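Local coordinates for protein alpha-ketoglutarate-dependent 2,4-dichlorophenoxyacetate dioxygenase (Bradyrhizobium diazoefficiens, PDB 5BKE) that probably oxidises aryloxyalkanoate herbicides such as 2,4-dichlorophenoxyacetate as a metal- and 2-oxoglutarate-dependent dioxygenase of the TfdA family, at residues M56-A59 with L60-G63; H169-M172 with Y173-G176. All coordinates share one frame; numbering follows the deposited sequence.

Contact 1 of 2, residues M56-A59 with L60-G63; sequences MAFA and LNFG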
loop_
_atom_site.group_PDB
_atom_site.type_symbol
_atom_site.label_atom_id
_atom_site.label_comp_id
_atom_site.label_asym_id
_atom_site.label_seq_id
_atom_site.Cartn_x
_atom_site.Cartn_y
_atom_site.Cartn_z
ATOM N N MET C 56 -17.312 12.817 -47.248
ATOM C CA MET C 56 -16.372 13.919 -47.081
ATOM C C MET C 56 -16.953 14.995 -46.163
ATOM O O MET C 56 -16.236 15.534 -45.308
ATOM C CB MET C 56 -15.934 14.483 -48.443
ATOM C CG MET C 56 -15.008 15.695 -48.382
ATOM S SD MET C 56 -13.443 15.388 -47.528
ATOM C CE MET C 56 -12.551 14.412 -48.741
ATOM N N ALA C 57 -18.244 15.287 -46.325
ATOM C CA ALA C 57 -18.946 16.217 -45.434
ATOM C C ALA C 57 -18.846 15.793 -43.953
ATOM O O ALA C 57 -18.672 16.645 -43.068
ATOM C CB ALA C 57 -20.404 16.394 -45.855
ATOM N N PHE C 58 -18.943 14.482 -43.706
ATOM C CA PHE C 58 -18.766 13.922 -42.372
ATOM C C PHE C 58 -17.346 14.213 -41.887
ATOM O O PHE C 58 -17.171 14.749 -40.799
ATOM C CB PHE C 58 -19.084 12.407 -42.349
ATOM C CG PHE C 58 -18.771 11.719 -41.017
ATOM C CD1 PHE C 58 -19.271 12.208 -39.802
ATOM C CD2 PHE C 58 -18.000 10.563 -40.988
ATOM C CE1 PHE C 58 -18.972 11.567 -38.594
ATOM C CE2 PHE C 58 -17.705 9.915 -39.783
ATOM C CZ PHE C 58 -18.194 10.420 -38.587
ATOM N N ALA C 59 -16.353 13.887 -42.712
ATOM C CA ALA C 59 -14.940 14.115 -42.388
ATOM C C ALA C 59 -14.611 15.576 -42.096
ATOM O O ALA C 59 -13.781 15.856 -41.237
ATOM C CB ALA C 59 -14.046 13.584 -43.496
ATOM N N LEU C 60 -15.277 16.498 -42.788
ATOM C CA LEU C 60 -14.979 17.941 -42.656
ATOM C C LEU C 60 -15.393 18.604 -41.332
ATOM O O LEU C 60 -14.924 19.707 -41.031
ATOM C CB LEU C 60 -15.488 18.739 -43.876
ATOM C CG LEU C 60 -14.685 18.553 -45.174
ATOM C CD1 LEU C 60 -15.438 19.132 -46.375
ATOM C CD2 LEU C 60 -13.262 19.122 -45.083
ATOM N N ASN C 61 -16.237 17.919 -40.540
ATOM C CA ASN C 61 -16.497 18.275 -39.124
ATOM C C ASN C 61 -15.211 18.381 -38.298
ATOM O O ASN C 61 -15.154 19.145 -37.323
ATOM C CB ASN C 61 -17.378 17.210 -38.453
ATOM C CG ASN C 61 -18.826 17.285 -38.892
ATOM O OD1 ASN C 61 -19.587 18.135 -38.422
ATOM N ND2 ASN C 61 -19.214 16.395 -39.800
ATOM N N PHE C 62 -14.198 17.625 -38.719
ATOM C CA PHE C 62 -12.990 17.353 -37.946
ATOM C C PHE C 62 -11.737 18.058 -38.473
ATOM O O PHE C 62 -10.631 17.824 -37.977
ATOM C CB PHE C 62 -12.782 15.828 -37.868
ATOM C CG PHE C 62 -14.032 15.075 -37.489
ATOM C CD1 PHE C 62 -14.662 15.307 -36.259
ATOM C CD2 PHE C 62 -14.599 14.145 -38.369
ATOM C CE1 PHE C 62 -15.822 14.626 -35.911
ATOM C CE2 PHE C 62 -15.764 13.459 -38.024
ATOM C CZ PHE C 62 -16.371 13.700 -36.797
ATOM N N GLY C 63 -11.917 18.929 -39.465
ATOM C CA GLY C 63 -10.826 19.752 -39.983
ATOM C C GLY C 63 -11.026 20.100 -41.433
ATOM O O GLY C 63 -12.133 20.463 -41.842
#
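F62 turns the edge of its ring onto a face of F58, four residues back, in a T-shaped stack: the centroids are 5.4 Å apart and the planes stand at 85°. The leading atom is F62 CE2, 3.8 Å from F58 CE1 and placed toward the rim of that ring. F58 can meet it because its CG lies anti to the backbone N (chi1 174°), which leaves the ring beside its own carbonyl. That carbonyl oxygen is gripped by N61, whose ND2 reaches F58 O at 2.8 Å along a nearly straight line (170° at the hydrogen) with the oxygen in the plane of the amide; N61 N adds a weak second bond. The two buried phenylalanines, with CB of N61 seated over the centre of the F62 ring, form the tight side.

The other side is looser. A57 is exposed, and partly exposed L60 meets M56 through CD1 to CG at 4.0 Å, its own CG lying close to M56 O, while L60 N bonds to M56 O at 2.9 Å. Cutting F62 back to an alanine would take the aromatic edge from the F58 face and would probably leave a gap next to M256. Among its neighbours, F58 packs on L129 of strand 127-132 and L254 of strand 254-258, and F62 on V33 and E34 of helix 27-40.

Contact 2 of 2, residues H169-M172 with Y173-G176; sequences HSLM and YSRG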
loop_
_atom_site.group_PDB
_atom_site.type_symbol
_atom_site.label_atom_id
_atom_site.label_comp_id
_atom_site.label_asym_id
_atom_site.label_seq_id
_atom_site.Cartn_x
_atom_site.Cartn_y
_atom_site.Cartn_z
ATOM N N HIS C 169 10.893 9.468 -43.160
ATOM C CA HIS C 169 9.767 8.807 -43.813
ATOM C C HIS C 169 9.704 9.178 -45.298
ATOM O O HIS C 169 9.787 10.361 -45.657
ATOM C CB HIS C 169 8.444 9.224 -43.190
ATOM C CG HIS C 169 8.225 8.745 -41.787
ATOM N ND1 HIS C 169 7.180 7.912 -41.446
ATOM C CD2 HIS C 169 8.872 9.031 -40.630
ATOM C CE1 HIS C 169 7.201 7.696 -40.143
ATOM N NE2 HIS C 169 8.212 8.371 -39.623
ATOM N N SER C 170 9.526 8.162 -46.140
ATOM C CA SER C 170 9.330 8.329 -47.574
ATOM C C SER C 170 8.555 7.147 -48.150
ATOM O O SER C 170 8.781 5.994 -47.747
ATOM C CB SER C 170 10.682 8.430 -48.284
ATOM O OG SER C 170 10.518 8.463 -49.689
ATOM N N LEU C 171 7.680 7.434 -49.117
ATOM C CA LEU C 171 7.046 6.385 -49.936
ATOM C C LEU C 171 8.057 5.465 -50.618
ATOM O O LEU C 171 7.762 4.296 -50.867
ATOM C CB LEU C 171 6.079 6.974 -50.963
ATOM C CG LEU C 171 4.690 7.335 -50.430
ATOM C CD1 LEU C 171 4.007 8.379 -51.302
ATOM C CD2 LEU C 171 3.802 6.107 -50.261
ATOM N N MET C 172 9.258 5.981 -50.876
ATOM C CA MET C 172 10.345 5.187 -51.458
ATOM C C MET C 172 10.868 4.090 -50.518
ATOM O O MET C 172 11.378 3.065 -50.982
ATOM C CB MET C 172 11.496 6.092 -51.912
ATOM C CG MET C 172 11.125 7.126 -52.973
ATOM S SD MET C 172 12.552 7.973 -53.712
ATOM C CE MET C 172 13.030 9.138 -52.433
ATOM N N TYR C 173 10.756 4.306 -49.204
ATOM C CA TYR C 173 11.176 3.293 -48.219
ATOM C C TYR C 173 10.184 2.127 -48.112
ATOM O O TYR C 173 10.593 0.959 -48.125
ATOM C CB TYR C 173 11.410 3.908 -46.843
ATOM C CG TYR C 173 12.684 4.715 -46.677
ATOM C CD1 TYR C 173 13.935 4.177 -47.008
ATOM C CD2 TYR C 173 12.644 6.012 -46.131
ATOM C CE1 TYR C 173 15.103 4.912 -46.832
ATOM C CE2 TYR C 173 13.807 6.757 -45.952
ATOM C CZ TYR C 173 15.035 6.203 -46.300
ATOM O OH TYR C 173 16.195 6.930 -46.124
ATOM N N SER C 174 8.896 2.452 -48.020
ATOM C CA SER C 174 7.844 1.445 -47.935
ATOM C C SER C 174 7.722 0.614 -49.210
ATOM O O SER C 174 7.610 -0.614 -49.134
ATOM C CB SER C 174 6.504 2.074 -47.575
ATOM O OG SER C 174 6.142 3.075 -48.502
ATOM N N ARG C 175 7.750 1.280 -50.366
ATOM C CA ARG C 175 7.686 0.591 -51.655
ATOM C C ARG C 175 8.995 -0.124 -51.941
ATOM O O ARG C 175 8.995 -1.197 -52.526
ATOM C CB ARG C 175 7.302 1.535 -52.805
ATOM C CG ARG C 175 5.978 2.268 -52.637
ATOM C CD ARG C 175 4.831 1.353 -52.237
ATOM N NE ARG C 175 3.568 2.058 -51.968
ATOM C CZ ARG C 175 3.100 2.379 -50.759
ATOM N NH1 ARG C 175 1.928 2.990 -50.656
ATOM N NH2 ARG C 175 3.781 2.094 -49.652
ATOM N N GLY C 176 10.099 0.456 -51.472
ATOM C CA GLY C 176 11.421 -0.172 -51.550
ATOM C C GLY C 176 11.584 -1.511 -50.854
ATOM O O GLY C 176 12.307 -2.382 -51.350
#
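L171 and R175 lie side by side on the first turn of helix 171-176, which opens with an N-cap at S170. Methyl CD2 of L171 sits over one face of the R175 guanidinium, toward its rim, 3.7 Å from NH1. The arginine bends at chi2 (-49°), which brings its planar end back alongside the leucine, while its CG packs on L171 O. That same oxygen receives R175 N at 3.1 Å, a helical bond with 164° at the hydrogen; the backbone bond and the methyl-guanidinium packing thus join the same two residues. S174 OG lies 3.1 Å from L171 O and is hydrogen-bonded to H215 ND1.

At the start of the helix, S170 OG accepts the amide of M172 at 3.0 Å, the capping bond proper, and S170 O takes Y173 N from above its carbonyl plane. The Y173 ring leans back toward the cap, with CD2 3.8 Å from S170 CB.

Further out, other parts of the chain fix these groups. S170 OG has a second bond, to F191 O, which ties the cap to the loop before strand 194-201. H169, the end of strand 166-169, has its ND1 bonded to S119 OG and meets the ring of Y211. L171 packs against F120 and H215, and R175 makes a cation-pi contact with F107 of helix 103-108 and touches Y183. The turn closes at G176, where G176 N bonds to M172 O at 2.9 Å, from above the plane of that carbonyl.

How the contacts relate
Contacts 1 and 2 lie on opposite sides of the chain's centre, their centres 29 Å apart and their nearest atoms about 18 Å apart. They stand at different distances from the manganese site of H115, D117 and H264. Contact 2 is the nearer: the side chain of R175 is about 8 Å from the manganese ion and equally far from N-oxalylglycine, and that of S174 about 6 Å from that of H115, one of the manganese ligands. Contact 1 keeps more distance, the M56 side chain about 12 Å from N-oxalylglycine and that of A59 about 12 Å from that of D117. Of the two, contact 2 holds an N-cap.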